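Local coordinates for putative iron-regulated protein A (PDB 4ECG) that binds calcium ions and, as an imelysin-like protein of the peptidase M75 family, is a putative metalloendopeptidase, at residues Asp203-Tyr208 with Ser218-Gly223; Phe96-Leu101 with Gln189-Gly194; Ala37-Glu42 with Glu210-His215; Leu231-Asn236 with Gly373-Lys378; Asp50-Met55 with Arg183-Thr188. All coordinates share one frame; numbering follows the deposited sequence.

Contact 1 of 5, residues Asp203-Tyr208 with Ser218-Gly223; sequences DVPSSY and SAYSIG. With CA (calcium ion), chain C.
D203 to Y208, the loop leading into helix 208-214, close round the phenol of Y220, which stands on a type I' beta turn, A219 to I222, in the loop that leaves the same short helix. D203 contributes its backbone: its O lies at the edge of the Y220 ring, 3.6 Å from CE1. V204 brings CG1 to within 3.4 Å of Y220 OH. P205, its ring meeting the tyrosine from the opposite direction, sets CD 3.3 Å from Y220 OH, while its N has no hydrogen to offer. At S206 the contact turns polar: Y220 OH donates to S206 O at 2.6 Å, arriving tilted 25° from the carbonyl plane, and S206 OG rests beside A219 CB and Y220 CE2. S207 faces away and starts the helix as its N-cap, OG accepting from E210 N and also bonding W195 O at the end of helix 171-196. Y208 CG lies anti to the backbone N (chi1 -164°), which carries the ring against one face of Y220, with CD1 over the centre of that ring; the two planes make 58°. I222 CD1 packs 3.6 Å from Y208 OH. The turn that presents Y220 to this loop also offers a carbonyl to a largely water-coordinated calcium ion: five waters and Q227 OE1 share the ion with S221 O, which binds it at 2.4 Å.

Contact 2 of 5, residues Phe96-Leu101 with Gln189-Gly194; sequences FGVADL and QDLYNG
D190 O accepts the helical bond from G194 N at 2.7 Å and, on the surface of the same turn, meets the methyl V98 CG1 at 4.0 Å. V98 packs on the surface of helix 171-196. Its two methyls divide the work: CG1, anti to the backbone N (chi1 -177°), lies between D190 O and G194 CA, and CG2 presses on the backbone of G194, 3.5 Å from its C. A side chain on G194 would collide with V98 CG1, so the bare backbone allows the CA atoms of V98 and G194 to come within 5.9 Å. This is helix-to-helix packing through a glycine, joining the single turn 98-101 to the C-terminal turns of helix 171-196 in the largely helical imelysin fold. Trimming V98 to an alanine would probably open a gap against the backbone of G194 and the carbonyl of D190. L191 reaches past V98 CB to A99, its CD1 3.7 Å from A99 N and 3.9 Å from A99 CB. G97, the N-cap residue just before V98, has a positive phi, and its O accepts from L101 N at 2.8 Å to close the short helix. The side chain of A99 is about 8 Å from that of E92, a calcium ligand. Y208, at the start of the following helix 208-214, also packs on V98, and its backbone N bonds G194 O.

Contact 3 of 5, residues Ala37-Glu42 with Glu210-His215; sequences ATFVDE and EAMKKH
K213 NZ and D41 OD1 stand only 2.5 Å apart, a salt bridge so short that its exact length should be read with caution at this resolution. The lysine crosses the aspartate at about a right angle and holds chiefly this one oxygen. Its ammonium also faces E210 OE2, one turn back on its own helix, in a long pair of 3.9 Å, so the three residues form a network in which the lysine lies between two carboxylates and would be expected to soften their mutual repulsion. Bends at chi3 (-70°) and chi4 bring NZ round to D41, after the methylenes have run across the opposing helix: K213 CG packs 4.1 Å from V40 CB and equally near A37 CA. Deeper in, V40 CG2 meets M212 CB at 4.0 Å. The selenomethionine chain bends at chi3, and its SE comes 4.2 Å from F39 CE2, a Met-aromatic contact in which the selenium sits 74° off the ring normal. F39 is further pinned edge-to-face by F94, while M212 goes on to touch F96 and I222. Charge on the outer side and apolar atoms within thus divide the interface between the first long helix, 29-68, and short helix 208-214. Their local axes run 9.5 Å apart at a signed crossing angle of -160°, near-antiparallel packing as in the helical bundles of this largely helical imelysin fold.

Contact 4 of 5, residues Leu231-Asn236 with Gly373-Lys378; sequences LMLNGN and GVVKSK
L233 and K376 meet most closely where the end of helix 225-233 leans on the last turn of helix 355-377. L233 CD1 sits 3.7 Å from K376 CA, against the backbone itself, and 4.0 Å from V375 CG1, whose side chain it crosses at about a right angle. Nearer its backbone, L233 CB lies 3.9 Å from K376 CG, so the lysine's first methylenes serve as apolar wall. L315, from helix 315-322, also packs on L233, and M330 on V375. Outward the contact loosens. The K376 chain leaves its backbone with CG anti to N, then bends at chi3 (84°) to carry NZ along the turn, where it stays 4.5 Å from G235 N; water 6 spans them, accepting from K376 NZ and from G235 N, both at 2.9 Å. An Asx turn follows the end of helix 225-233: N234 OD1 accepts from N236 N at 2.8 Å, tilted from the carbonyl plane. The same amide works in the other direction too, N234 ND2 giving a nearly straight bond (158°) to a lone pair of L231 O and another to N237 OD1. With both ends of the amide engaged, N234 is fixed in rotation although it points away from the facing helix. On that helix S377 likewise turns away and folds back, its OG donating to V374 O at 2.7 Å in the carbonyl plane.

Contact 5 of 5, residues Asp50-Met55 with Arg183-Thr188; sequences DMLTKM and RMLSDT
M55 and L185 make the closest apolar packing, M55 CG resting 3.6 Å from L185 CA. From there the M55 chain hooks round at chi2 (66°) and chi3 (84°), crossing M184 at about a right angle with SE 3.7 Å from M184 CE. L52 CD1 and L185 CD1 touch at 3.8 Å along the more exposed side. T188 CG2 enters beside L52 CA at 3.7 Å, flanked by the extended chain of M51. These side chains fill the seam of a near-antiparallel helix pair, 29-68 with 171-196, whose local axes pass 9.6 Å apart at a signed crossing angle of -158°. The hydroxyl of T188 is polar but buried among selenomethionine methyls, M55 CE lying 3.2 Å from OG1; it is satisfied on its own helix, donating at 2.8 Å to M184 O from above the carbonyl plane, while T188 N reaches that oxygen from the opposite face. An alanine at T188 is likely to open a gap against L52 and M51 and to cost M184 O its second donor. Charged pairs stay within each helix: R183 NE holds D187 OD1 in the guanidinium plane at 3.0 Å, and K54 bonds D50 weakly.

How the contacts relate
From the N terminus, helix 29-68 supplies the first segment of two contacts: contact 3 joins its early turns to helix 208-214, and contact 5, lying wholly within that span, joins its middle to helix 171-196. Contact 2 opens after contact 5 has opened and closes after it, so the two cross; both use helix 171-196, and Q189 packs on L52 between them. It too lies within the span of contact 3. Contact 1 closes the short loop around helix 208-214 and crosses contact 3, I222 meeting M212. Contact 4 comes last, spanning the C-terminal helices, yet L231 reaches Y208 and M232 reaches F39. F96 of contact 2 touches M212 and F39 of contact 3 and L231, M232 and N234 of contact 4, so these three adjoin.

Contact 1 of 5, residues Asp203-Tyr208 with Ser218-Gly223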
# COMPACT_ATOMS: atom_id res chain seq x y z
N ASP A 203 9.01 -18.86 8.67
CA ASP A 203 8.86 -17.39 8.77
C ASP A 203 7.54 -16.88 9.47
O ASP A 203 7.49 -15.81 10.06
CB ASP A 203 8.85 -16.76 7.37
CG ASP A 203 10.13 -17.00 6.57
OD1 ASP A 203 11.22 -17.26 7.13
OD2 ASP A 203 10.00 -16.87 5.34
N VAL A 204 6.46 -17.63 9.31
CA VAL A 204 5.15 -17.26 9.85
C VAL A 204 4.51 -18.50 10.46
O VAL A 204 3.62 -19.11 9.86
CB VAL A 204 4.21 -16.70 8.76
CG1 VAL A 204 2.87 -16.35 9.39
CG2 VAL A 204 4.87 -15.51 8.06
N PRO A 205 4.98 -18.90 11.65
CA PRO A 205 4.47 -20.13 12.23
C PRO A 205 3.07 -20.03 12.78
O PRO A 205 2.30 -20.92 12.59
CB PRO A 205 5.47 -20.43 13.36
CG PRO A 205 6.16 -19.13 13.65
CD PRO A 205 6.16 -18.38 12.36
N SER A 206 2.78 -18.95 13.48
CA SER A 206 1.53 -18.81 14.24
C SER A 206 0.80 -17.48 13.89
O SER A 206 1.28 -16.67 13.11
CB SER A 206 1.81 -18.91 15.74
OG SER A 206 2.67 -17.86 16.17
N SER A 207 -0.37 -17.27 14.44
CA SER A 207 -1.15 -16.10 14.10
C SER A 207 -0.43 -14.80 14.45
O SER A 207 0.03 -14.63 15.55
CB SER A 207 -2.49 -16.17 14.83
OG SER A 207 -3.19 -14.95 14.71
N TYR A 208 -0.35 -13.87 13.50
CA TYR A 208 0.34 -12.62 13.77
C TYR A 208 -0.58 -11.76 14.57
O TYR A 208 -0.10 -11.02 15.40
CB TYR A 208 0.81 -11.88 12.49
CG TYR A 208 1.84 -10.80 12.79
CD1 TYR A 208 3.17 -11.12 12.94
CD2 TYR A 208 1.45 -9.46 12.95
CE1 TYR A 208 4.10 -10.12 13.23
CE2 TYR A 208 2.37 -8.45 13.25
CZ TYR A 208 3.71 -8.79 13.39
OH TYR A 208 4.64 -7.79 13.71
N SER A 218 6.11 -14.02 23.00
CA SER A 218 6.02 -15.45 22.65
C SER A 218 6.28 -15.68 21.16
O SER A 218 6.75 -16.77 20.80
CB SER A 218 4.66 -16.04 23.06
OG SER A 218 3.57 -15.36 22.44
N ALA A 219 5.96 -14.70 20.31
CA ALA A 219 6.20 -14.82 18.85
C ALA A 219 6.52 -13.46 18.18
O ALA A 219 6.00 -12.38 18.59
CB ALA A 219 5.02 -15.51 18.15
N TYR A 220 7.38 -13.53 17.16
CA TYR A 220 7.71 -12.38 16.31
C TYR A 220 8.38 -11.17 17.03
O TYR A 220 8.41 -10.06 16.51
CB TYR A 220 6.45 -11.93 15.54
CG TYR A 220 5.72 -13.05 14.79
CD1 TYR A 220 6.22 -13.54 13.59
CD2 TYR A 220 4.55 -13.60 15.27
CE1 TYR A 220 5.58 -14.56 12.90
CE2 TYR A 220 3.89 -14.61 14.58
CZ TYR A 220 4.43 -15.09 13.38
OH TYR A 220 3.78 -16.09 12.66
N SER A 221 8.93 -11.39 18.23
CA SER A 221 9.69 -10.33 18.92
C SER A 221 8.83 -9.11 19.28
O SER A 221 9.33 -7.99 19.34
CB SER A 221 10.92 -9.88 18.08
OG SER A 221 11.83 -10.93 17.92
N ILE A 222 7.53 -9.33 19.49
CA ILE A 222 6.68 -8.28 20.02
C ILE A 222 6.66 -8.52 21.51
O ILE A 222 5.95 -9.41 21.97
CB ILE A 222 5.26 -8.30 19.45
CG1 ILE A 222 5.33 -8.39 17.92
CG2 ILE A 222 4.51 -7.07 20.00
CD1 ILE A 222 3.99 -8.49 17.22
N GLY A 223 7.46 -7.75 22.25
CA GLY A 223 7.89 -8.14 23.62
C GLY A 223 7.04 -7.56 24.73
O GLY A 223 7.02 -8.08 25.85
CA CA C . 10.68 -6.09 19.57
O HOH W 1 11.79 -8.11 20.79
O HOH W 2 12.72 -5.32 20.39
O HOH W 3 11.99 -6.54 17.57
O HOH W 4 10.71 -3.75 19.34
O HOH W 5 8.69 -5.44 17.93

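Contact 2 of 5, residues Phe96-Leu101 with Gln189-Gly194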
# COMPACT_ATOMS: atom_id res chain seq x y z
N PHE A 96 4.33 -4.27 8.29
CA PHE A 96 4.99 -5.16 9.27
C PHE A 96 4.23 -6.45 9.39
O PHE A 96 3.08 -6.51 8.99
CB PHE A 96 5.17 -4.52 10.63
CG PHE A 96 3.95 -3.90 11.19
CD1 PHE A 96 3.04 -4.64 11.89
CD2 PHE A 96 3.72 -2.52 11.04
CE1 PHE A 96 1.92 -4.04 12.48
CE2 PHE A 96 2.59 -1.92 11.59
CZ PHE A 96 1.69 -2.68 12.32
N GLY A 97 4.86 -7.47 9.95
CA GLY A 97 4.19 -8.73 10.12
C GLY A 97 4.24 -9.54 8.85
O GLY A 97 5.28 -9.67 8.25
N VAL A 98 3.13 -10.12 8.43
CA VAL A 98 3.21 -11.16 7.42
C VAL A 98 3.69 -10.57 6.07
O VAL A 98 4.50 -11.18 5.38
CB VAL A 98 1.86 -11.93 7.30
CG1 VAL A 98 1.95 -13.07 6.29
CG2 VAL A 98 1.44 -12.50 8.63
N ALA A 99 3.20 -9.39 5.71
CA ALA A 99 3.58 -8.77 4.44
C ALA A 99 5.13 -8.68 4.31
O ALA A 99 5.71 -9.04 3.28
CB ALA A 99 2.91 -7.41 4.27
N ASP A 100 5.77 -8.23 5.38
CA ASP A 100 7.22 -8.16 5.48
C ASP A 100 7.85 -9.55 5.57
O ASP A 100 8.72 -9.88 4.79
CB ASP A 100 7.62 -7.34 6.72
CG ASP A 100 9.12 -7.16 6.86
OD1 ASP A 100 9.68 -6.46 6.02
OD2 ASP A 100 9.72 -7.67 7.83
N LEU A 101 7.39 -10.37 6.49
CA LEU A 101 8.09 -11.59 6.84
C LEU A 101 8.09 -12.66 5.74
O LEU A 101 9.09 -13.42 5.58
CB LEU A 101 7.53 -12.14 8.18
CG LEU A 101 7.98 -11.36 9.46
CD1 LEU A 101 7.28 -11.96 10.66
CD2 LEU A 101 9.53 -11.31 9.66
N GLN A 189 -4.29 -14.78 0.05
CA GLN A 189 -4.65 -15.82 1.00
C GLN A 189 -3.57 -15.94 2.06
O GLN A 189 -3.91 -16.02 3.23
CB GLN A 189 -4.87 -17.19 0.32
CG GLN A 189 -6.18 -17.24 -0.45
CD GLN A 189 -6.26 -18.35 -1.50
OE1 GLN A 189 -5.25 -19.03 -1.77
NE2 GLN A 189 -7.45 -18.54 -2.10
N ASP A 190 -2.29 -15.97 1.66
CA ASP A 190 -1.24 -16.16 2.65
C ASP A 190 -1.21 -14.98 3.64
O ASP A 190 -1.06 -15.18 4.82
CB ASP A 190 0.13 -16.46 2.00
CG ASP A 190 0.20 -17.87 1.36
OD1 ASP A 190 -0.65 -18.70 1.69
OD2 ASP A 190 1.06 -18.14 0.50
N LEU A 191 -1.46 -13.79 3.14
CA LEU A 191 -1.43 -12.57 3.95
C LEU A 191 -2.51 -12.61 5.02
O LEU A 191 -2.25 -12.34 6.19
CB LEU A 191 -1.65 -11.35 3.02
CG LEU A 191 -1.48 -9.94 3.56
CD1 LEU A 191 -0.19 -9.82 4.39
CD2 LEU A 191 -1.49 -8.93 2.38
N TYR A 192 -3.74 -12.91 4.61
CA TYR A 192 -4.87 -12.88 5.52
C TYR A 192 -4.74 -14.06 6.48
O TYR A 192 -4.81 -13.83 7.70
CB TYR A 192 -6.23 -12.88 4.80
CG TYR A 192 -7.42 -13.11 5.69
CD1 TYR A 192 -7.84 -12.13 6.58
CD2 TYR A 192 -8.12 -14.31 5.66
CE1 TYR A 192 -8.94 -12.33 7.41
CE2 TYR A 192 -9.24 -14.51 6.48
CZ TYR A 192 -9.64 -13.51 7.35
OH TYR A 192 -10.72 -13.70 8.19
N ASN A 193 -4.50 -15.27 5.95
CA ASN A 193 -4.25 -16.44 6.81
C ASN A 193 -3.08 -16.27 7.73
O ASN A 193 -3.13 -16.69 8.85
CB ASN A 193 -4.09 -17.74 6.04
CG ASN A 193 -5.35 -18.14 5.30
OD1 ASN A 193 -6.44 -17.87 5.75
ND2 ASN A 193 -5.20 -18.73 4.14
N GLY A 194 -2.01 -15.65 7.27
CA GLY A 194 -0.85 -15.44 8.13
C GLY A 194 -1.20 -14.64 9.38
O GLY A 194 -0.75 -14.94 10.45

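Contact 3 of 5, residues Ala37-Glu42 with Glu210-His215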
# COMPACT_ATOMS: atom_id res chain seq x y z
N ALA A 37 -5.41 -4.11 20.29
CA ALA A 37 -6.53 -5.01 19.99
C ALA A 37 -7.45 -4.41 18.93
O ALA A 37 -7.73 -5.04 17.93
CB ALA A 37 -7.31 -5.42 21.27
N THR A 38 -7.87 -3.17 19.12
CA THR A 38 -8.79 -2.55 18.17
C THR A 38 -8.12 -2.36 16.79
O THR A 38 -8.76 -2.48 15.74
CB THR A 38 -9.18 -1.15 18.65
OG1 THR A 38 -9.80 -1.23 19.96
CG2 THR A 38 -10.05 -0.45 17.63
N PHE A 39 -6.83 -2.04 16.80
CA PHE A 39 -6.10 -1.97 15.54
C PHE A 39 -6.18 -3.32 14.78
O PHE A 39 -6.56 -3.34 13.62
CB PHE A 39 -4.62 -1.55 15.72
CG PHE A 39 -3.79 -1.82 14.50
CD1 PHE A 39 -3.90 -0.99 13.40
CD2 PHE A 39 -3.01 -2.94 14.42
CE1 PHE A 39 -3.19 -1.26 12.24
CE2 PHE A 39 -2.30 -3.23 13.27
CZ PHE A 39 -2.41 -2.38 12.18
N VAL A 40 -5.84 -4.42 15.47
CA VAL A 40 -5.80 -5.76 14.87
C VAL A 40 -7.19 -6.19 14.41
O VAL A 40 -7.30 -6.74 13.32
CB VAL A 40 -5.21 -6.83 15.81
CG1 VAL A 40 -5.37 -8.23 15.21
CG2 VAL A 40 -3.75 -6.53 16.12
N ASP A 41 -8.24 -5.92 15.20
CA ASP A 41 -9.59 -6.47 14.92
C ASP A 41 -10.44 -5.56 14.03
O ASP A 41 -11.31 -6.03 13.30
CB ASP A 41 -10.35 -6.77 16.22
CG ASP A 41 -9.73 -7.95 17.04
OD1 ASP A 41 -9.11 -8.87 16.45
OD2 ASP A 41 -9.90 -7.96 18.29
N GLU A 42 -10.20 -4.25 14.07
CA GLU A 42 -11.00 -3.29 13.32
C GLU A 42 -10.24 -2.60 12.15
O GLU A 42 -10.91 -1.95 11.32
CB GLU A 42 -11.56 -2.24 14.29
CG GLU A 42 -12.40 -2.82 15.45
CD GLU A 42 -13.63 -3.62 14.99
OE1 GLU A 42 -14.31 -3.23 14.00
OE2 GLU A 42 -13.97 -4.65 15.64
N GLU A 210 -2.65 -12.68 16.84
CA GLU A 210 -2.62 -13.11 18.22
C GLU A 210 -1.31 -12.67 18.87
O GLU A 210 -1.32 -12.15 19.99
CB GLU A 210 -2.82 -14.62 18.33
CG GLU A 210 -4.25 -15.10 18.05
CD GLU A 210 -5.34 -14.45 18.95
OE1 GLU A 210 -5.14 -14.33 20.21
OE2 GLU A 210 -6.41 -14.07 18.38
N ALA A 211 -0.18 -12.84 18.19
CA ALA A 211 1.09 -12.40 18.75
C ALA A 211 1.03 -10.91 19.01
O ALA A 211 1.49 -10.43 20.07
CB ALA A 211 2.23 -12.72 17.83
N MSE A 212 0.43 -10.14 18.08
CA MSE A 212 0.27 -8.71 18.38
C MSE A 212 -0.68 -8.44 19.56
O MSE A 212 -0.35 -7.58 20.41
CB MSE A 212 -0.09 -7.86 17.16
CG MSE A 212 1.05 -6.90 16.73
SE MSE A 212 0.33 -5.67 15.54
CE MSE A 212 0.89 -4.12 16.47
N LYS A 213 -1.82 -9.13 19.66
CA LYS A 213 -2.73 -8.88 20.78
C LYS A 213 -2.09 -9.28 22.12
O LYS A 213 -2.20 -8.55 23.08
CB LYS A 213 -4.13 -9.49 20.55
CG LYS A 213 -4.92 -8.70 19.47
CD LYS A 213 -6.41 -9.04 19.32
CE LYS A 213 -6.63 -10.42 18.72
NZ LYS A 213 -7.77 -10.42 17.80
N LYS A 214 -1.35 -10.39 22.16
CA LYS A 214 -0.72 -10.84 23.41
C LYS A 214 0.51 -10.01 23.83
O LYS A 214 0.77 -9.84 25.01
CB LYS A 214 -0.34 -12.33 23.32
CG LYS A 214 -1.53 -13.28 23.55
CD LYS A 214 -1.42 -14.58 22.76
CE LYS A 214 -0.20 -15.40 23.16
NZ LYS A 214 -0.35 -16.81 22.70
N HIS A 215 1.26 -9.53 22.84
CA HIS A 215 2.50 -8.75 23.02
C HIS A 215 3.33 -9.16 24.22
O HIS A 215 3.71 -8.33 25.05
CB HIS A 215 2.20 -7.25 23.02
CG HIS A 215 1.11 -6.84 23.99
ND1 HIS A 215 1.27 -6.92 25.32
CD2 HIS A 215 -0.17 -6.31 23.76
CE1 HIS A 215 0.14 -6.47 25.92
NE2 HIS A 215 -0.74 -6.10 24.96

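Contact 4 of 5, residues Leu231-Asn236 with Gly373-Lys378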
# COMPACT_ATOMS: atom_id res chain seq x y z
N LEU A 231 5.47 -0.40 16.86
CA LEU A 231 5.40 -1.11 15.57
C LEU A 231 4.39 -0.44 14.64
O LEU A 231 4.65 -0.26 13.43
CB LEU A 231 5.03 -2.58 15.79
CG LEU A 231 5.32 -3.60 14.72
CD1 LEU A 231 6.79 -3.58 14.35
CD2 LEU A 231 4.87 -4.95 15.22
N MSE A 232 3.23 -0.06 15.19
CA MSE A 232 2.17 0.55 14.37
C MSE A 232 2.69 1.83 13.77
O MSE A 232 2.37 2.13 12.63
CB MSE A 232 0.91 0.89 15.20
CG MSE A 232 0.08 -0.31 15.75
SE MSE A 232 -1.27 0.22 17.03
CE MSE A 232 -2.38 1.28 15.87
N LEU A 233 3.48 2.59 14.54
CA LEU A 233 3.90 3.96 14.16
C LEU A 233 5.20 3.98 13.35
O LEU A 233 5.55 5.01 12.80
CB LEU A 233 4.08 4.83 15.40
CG LEU A 233 2.75 5.31 16.00
CD1 LEU A 233 2.89 5.55 17.50
CD2 LEU A 233 2.27 6.57 15.29
N ASN A 234 5.87 2.84 13.24
CA ASN A 234 7.27 2.81 12.84
C ASN A 234 7.55 3.24 11.41
O ASN A 234 6.68 3.13 10.54
CB ASN A 234 7.92 1.41 13.11
CG ASN A 234 7.80 0.45 11.93
OD1 ASN A 234 8.65 0.43 11.02
ND2 ASN A 234 6.75 -0.38 11.96
N GLY A 235 8.82 3.62 11.19
CA GLY A 235 9.29 4.26 9.98
C GLY A 235 9.85 3.34 8.91
O GLY A 235 10.17 3.80 7.79
N ASN A 236 10.03 2.06 9.25
CA ASN A 236 10.47 1.06 8.24
C ASN A 236 9.27 0.57 7.44
O ASN A 236 9.27 0.65 6.20
CB ASN A 236 11.12 -0.17 8.90
CG ASN A 236 12.46 0.15 9.52
OD1 ASN A 236 12.83 1.33 9.63
ND2 ASN A 236 13.21 -0.92 9.93
N GLY A 373 6.37 10.77 14.06
CA GLY A 373 7.58 10.62 14.92
C GLY A 373 7.38 11.11 16.36
O GLY A 373 7.88 10.48 17.33
N VAL A 374 6.66 12.22 16.49
CA VAL A 374 6.45 12.84 17.80
C VAL A 374 5.48 11.97 18.57
O VAL A 374 5.75 11.61 19.73
CB VAL A 374 5.96 14.29 17.71
CG1 VAL A 374 5.72 14.82 19.11
CG2 VAL A 374 7.01 15.15 17.03
N VAL A 375 4.40 11.55 17.91
CA VAL A 375 3.47 10.61 18.54
C VAL A 375 4.22 9.36 19.00
O VAL A 375 4.00 8.89 20.08
CB VAL A 375 2.29 10.19 17.64
CG1 VAL A 375 1.44 9.18 18.41
CG2 VAL A 375 1.39 11.37 17.26
N LYS A 376 5.14 8.83 18.21
CA LYS A 376 5.84 7.58 18.56
C LYS A 376 6.72 7.78 19.79
O LYS A 376 6.93 6.84 20.57
CB LYS A 376 6.71 7.12 17.40
CG LYS A 376 7.29 5.73 17.50
CD LYS A 376 8.02 5.35 16.20
CE LYS A 376 9.44 5.90 16.19
NZ LYS A 376 10.05 5.97 14.81
N SER A 377 7.24 8.99 19.91
CA SER A 377 8.14 9.35 20.99
C SER A 377 7.43 9.31 22.35
O SER A 377 8.08 9.02 23.36
CB SER A 377 8.85 10.70 20.74
OG SER A 377 8.06 11.75 21.19
N LYS A 378 6.11 9.49 22.37
CA LYS A 378 5.34 9.33 23.62
C LYS A 378 5.15 7.86 24.06
O LYS A 378 4.31 7.61 24.89
CB LYS A 378 3.97 10.01 23.57
CG LYS A 378 3.93 11.45 23.02
CD LYS A 378 4.80 12.47 23.76
CE LYS A 378 4.71 13.82 23.06
NZ LYS A 378 5.23 14.92 23.90
O HOH W 6 10.99 3.78 13.14

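Contact 5 of 5, residues Asp50-Met55 with Arg183-Thr188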
# COMPACT_ATOMS: atom_id res chain seq x y z
N ASP A 50 -11.17 -7.95 3.37
CA ASP A 50 -11.82 -7.26 2.26
C ASP A 50 -10.93 -7.49 1.04
O ASP A 50 -11.43 -7.72 -0.06
CB ASP A 50 -11.96 -5.76 2.57
CG ASP A 50 -12.59 -4.91 1.43
OD1 ASP A 50 -13.60 -5.34 0.80
OD2 ASP A 50 -12.09 -3.76 1.19
N MSE A 51 -9.62 -7.40 1.24
CA MSE A 51 -8.68 -7.73 0.16
C MSE A 51 -8.90 -9.19 -0.36
O MSE A 51 -8.96 -9.39 -1.57
CB MSE A 51 -7.24 -7.53 0.60
CG MSE A 51 -6.26 -7.43 -0.60
SE MSE A 51 -4.46 -7.27 0.02
CE MSE A 51 -3.67 -7.63 -1.75
N LEU A 52 -9.04 -10.18 0.52
CA LEU A 52 -9.17 -11.56 0.04
C LEU A 52 -10.46 -11.67 -0.77
O LEU A 52 -10.45 -12.23 -1.87
CB LEU A 52 -9.10 -12.61 1.15
CG LEU A 52 -9.27 -14.09 0.75
CD1 LEU A 52 -8.26 -14.53 -0.31
CD2 LEU A 52 -9.22 -15.02 1.97
N THR A 53 -11.54 -11.07 -0.27
CA THR A 53 -12.84 -11.14 -0.94
C THR A 53 -12.68 -10.50 -2.32
O THR A 53 -13.04 -11.10 -3.32
CB THR A 53 -13.99 -10.49 -0.12
OG1 THR A 53 -14.16 -11.17 1.13
CG2 THR A 53 -15.30 -10.51 -0.90
N LYS A 54 -12.07 -9.31 -2.39
CA LYS A 54 -11.97 -8.60 -3.65
C LYS A 54 -10.98 -9.28 -4.60
O LYS A 54 -11.15 -9.21 -5.83
CB LYS A 54 -11.57 -7.12 -3.46
CG LYS A 54 -12.39 -6.28 -2.48
CD LYS A 54 -13.53 -5.56 -3.13
CE LYS A 54 -14.43 -4.81 -2.14
NZ LYS A 54 -13.77 -3.55 -1.72
N MSE A 55 -9.94 -9.93 -4.05
CA MSE A 55 -8.97 -10.68 -4.86
C MSE A 55 -9.58 -11.94 -5.49
O MSE A 55 -9.30 -12.25 -6.62
CB MSE A 55 -7.70 -11.01 -4.08
CG MSE A 55 -6.57 -11.56 -4.93
SE MSE A 55 -5.86 -10.21 -6.22
CE MSE A 55 -4.66 -9.36 -5.00
N ARG A 183 -1.31 -16.22 -8.65
CA ARG A 183 -0.32 -15.96 -7.66
C ARG A 183 -0.71 -14.71 -6.83
O ARG A 183 -0.44 -14.67 -5.63
CB ARG A 183 1.06 -15.84 -8.31
CG ARG A 183 2.16 -15.44 -7.32
CD ARG A 183 2.26 -16.50 -6.23
NE ARG A 183 3.43 -16.38 -5.35
CZ ARG A 183 4.62 -16.96 -5.56
NH1 ARG A 183 4.87 -17.69 -6.61
NH2 ARG A 183 5.59 -16.80 -4.69
N MSE A 184 -1.37 -13.72 -7.44
CA MSE A 184 -1.86 -12.59 -6.67
C MSE A 184 -2.82 -13.12 -5.57
O MSE A 184 -2.68 -12.73 -4.41
CB MSE A 184 -2.51 -11.49 -7.53
CG MSE A 184 -1.54 -10.62 -8.30
SE MSE A 184 -2.29 -9.66 -9.78
CE MSE A 184 -3.55 -8.70 -8.72
N LEU A 185 -3.74 -14.02 -5.94
CA LEU A 185 -4.73 -14.63 -5.01
C LEU A 185 -4.06 -15.42 -3.93
O LEU A 185 -4.38 -15.30 -2.77
CB LEU A 185 -5.76 -15.54 -5.76
CG LEU A 185 -6.85 -16.19 -4.91
CD1 LEU A 185 -7.57 -15.15 -4.04
CD2 LEU A 185 -7.80 -17.04 -5.77
N SER A 186 -3.10 -16.22 -4.32
CA SER A 186 -2.39 -17.09 -3.40
C SER A 186 -1.65 -16.23 -2.31
O SER A 186 -1.71 -16.57 -1.11
CB SER A 186 -1.38 -17.92 -4.21
OG SER A 186 -0.62 -18.68 -3.35
N ASP A 187 -0.98 -15.15 -2.73
CA ASP A 187 -0.23 -14.28 -1.84
C ASP A 187 -1.22 -13.61 -0.87
O ASP A 187 -0.97 -13.55 0.32
CB ASP A 187 0.59 -13.22 -2.60
CG ASP A 187 1.85 -13.81 -3.34
OD1 ASP A 187 2.27 -14.96 -3.01
OD2 ASP A 187 2.44 -13.09 -4.23
N THR A 188 -2.37 -13.20 -1.38
CA THR A 188 -3.44 -12.59 -0.57
C THR A 188 -4.03 -13.55 0.46
O THR A 188 -4.23 -13.18 1.59
CB THR A 188 -4.56 -11.97 -1.47
OG1 THR A 188 -3.95 -11.10 -2.45
CG2 THR A 188 -5.53 -11.14 -0.61